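Side-chain contact in pollen-specific leucine-rich repeat extensin-like protein 1 (Arabidopsis thaliana, PDB 6TME), which is a pollen-expressed extracellular leucine-rich repeat protein with an extensin-like part, which probably binds signalling peptides and takes part in cell wall formation during pollen tube growth: residues A[296-300]-A[301-305]. Sequence-based numbering, arbitrary orientation.
Sequences GFVTD and NICKL. With SO4 (sulfate ion), chain K.
Lys304 lays its aliphatic chain over the side chain of Asp300, one helical turn back, with CD of Lys304 3.6 Å from CB of Asp300. The lysine chain bends at chi3 (65°) and brings NZ to a sulfate ion, probably from the crystallisation liquor, for a weak hydrogen bond to its O4. Asp300 meets the same oxygen, OD2 lying 2.6 Å from sulfate O4. NZ of Lys304 stays 4.2 Å from OD2 of Asp300, too far for a direct ion pair, so the two opposite charges lie near each other and both approach the same sulfate oxygen. The backbone N of Ser324 also donates to the sulfate.

Next to this exposed corner the chain makes a short helical turn, with Thr299 at its N-cap position. The carbonyl O of Thr299 accepts two N-H groups: that of Cys303 is nearly straight (167°) and on a lone pair, whereas that of Ile302 comes from above the carbonyl plane. Lys304 N closes the next turn on Asp300 O at 3.1 Å. The Thr299 and Asn301 side chains run side by side, OG1 of Thr299 against CB of Asn301. On the buried side, CG1 of Val298, anti to its own N (chi1 180°), packs 3.6 Å from SG of Cys303, which is disulfide-bonded to Cys325.

Val298, Ile302 and Cys303 all rest on Phe311 of strand 310-312, one of the parallel strands of the leucine-rich repeat solenoid. The turn leads from strand 297-298, which pairs with strand 317-321, into helix 300-303 and on towards strand 310-312, near the C-terminal end of the repeat array.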
# COMPACT_ATOMS: atom_id res chain seq x y z
N GLY A 296 4.93 -26.14 -14.60
CA GLY A 296 4.18 -26.25 -15.83
C GLY A 296 4.63 -25.29 -16.91
O GLY A 296 5.80 -24.90 -16.99
N PHE A 297 3.68 -24.89 -17.74
CA PHE A 297 3.94 -24.17 -18.97
C PHE A 297 3.59 -22.70 -18.81
O PHE A 297 2.61 -22.36 -18.14
CB PHE A 297 3.15 -24.80 -20.13
CG PHE A 297 3.92 -24.89 -21.40
CD1 PHE A 297 4.79 -25.95 -21.61
CD2 PHE A 297 3.79 -23.91 -22.37
CE1 PHE A 297 5.52 -26.03 -22.78
CE2 PHE A 297 4.53 -23.98 -23.55
CZ PHE A 297 5.39 -25.04 -23.75
N VAL A 298 4.41 -21.83 -19.40
CA VAL A 298 4.08 -20.42 -19.59
C VAL A 298 3.77 -20.24 -21.07
O VAL A 298 4.65 -20.42 -21.92
CB VAL A 298 5.21 -19.48 -19.15
CG1 VAL A 298 4.81 -18.02 -19.37
CG2 VAL A 298 5.61 -19.74 -17.68
N THR A 299 2.52 -19.91 -21.37
CA THR A 299 1.98 -19.86 -22.72
C THR A 299 1.94 -18.42 -23.23
O THR A 299 2.09 -17.45 -22.48
CB THR A 299 0.56 -20.43 -22.74
OG1 THR A 299 -0.26 -19.57 -21.95
CG2 THR A 299 0.55 -21.79 -22.11
N ASP A 300 1.69 -18.28 -24.53
CA ASP A 300 1.50 -16.94 -25.08
C ASP A 300 0.11 -16.40 -24.79
O ASP A 300 -0.16 -15.24 -25.08
CB ASP A 300 1.78 -16.93 -26.59
CG ASP A 300 0.88 -17.86 -27.35
OD1 ASP A 300 0.22 -18.72 -26.71
OD2 ASP A 300 0.82 -17.74 -28.60
N ASN A 301 -0.78 -17.24 -24.25
CA ASN A 301 -1.99 -16.75 -23.62
C ASN A 301 -1.66 -15.58 -22.70
O ASN A 301 -2.40 -14.59 -22.64
CB ASN A 301 -2.64 -17.88 -22.82
CG ASN A 301 -4.13 -17.85 -22.87
OD1 ASN A 301 -4.72 -17.18 -23.72
ND2 ASN A 301 -4.77 -18.59 -21.96
N ILE A 302 -0.53 -15.67 -22.02
CA ILE A 302 -0.11 -14.70 -21.03
C ILE A 302 0.95 -13.75 -21.59
O ILE A 302 0.85 -12.53 -21.45
CB ILE A 302 0.40 -15.45 -19.78
CG1 ILE A 302 -0.76 -16.20 -19.12
CG2 ILE A 302 1.09 -14.51 -18.82
CD1 ILE A 302 -0.34 -17.31 -18.19
N CYS A 303 1.95 -14.30 -22.28
CA CYS A 303 3.08 -13.51 -22.74
C CYS A 303 2.73 -12.53 -23.85
O CYS A 303 3.52 -11.62 -24.12
CB CYS A 303 4.21 -14.43 -23.19
SG CYS A 303 4.87 -15.44 -21.83
N LYS A 304 1.56 -12.67 -24.49
CA LYS A 304 1.17 -11.72 -25.53
C LYS A 304 0.05 -10.79 -25.09
O LYS A 304 -0.59 -10.15 -25.93
CB LYS A 304 0.81 -12.47 -26.81
CG LYS A 304 2.10 -12.80 -27.56
CD LYS A 304 2.02 -13.91 -28.59
CE LYS A 304 1.11 -13.59 -29.75
NZ LYS A 304 1.55 -14.34 -30.96
N LEU A 305 -0.19 -10.69 -23.78
CA LEU A 305 -1.12 -9.69 -23.27
C LEU A 305 -0.70 -8.30 -23.74
O LEU A 305 0.50 -7.99 -23.77
CB LEU A 305 -1.17 -9.76 -21.74
CG LEU A 305 -1.94 -10.95 -21.14
CD1 LEU A 305 -1.56 -11.17 -19.68
CD2 LEU A 305 -3.45 -10.76 -21.25
S SO4 K . 4.32 -17.76 -30.20
O1 SO4 K . 5.07 -16.72 -30.90
O2 SO4 K . 5.02 -18.13 -28.97
O3 SO4 K . 4.21 -18.94 -31.06
O4 SO4 K . 2.98 -17.27 -29.88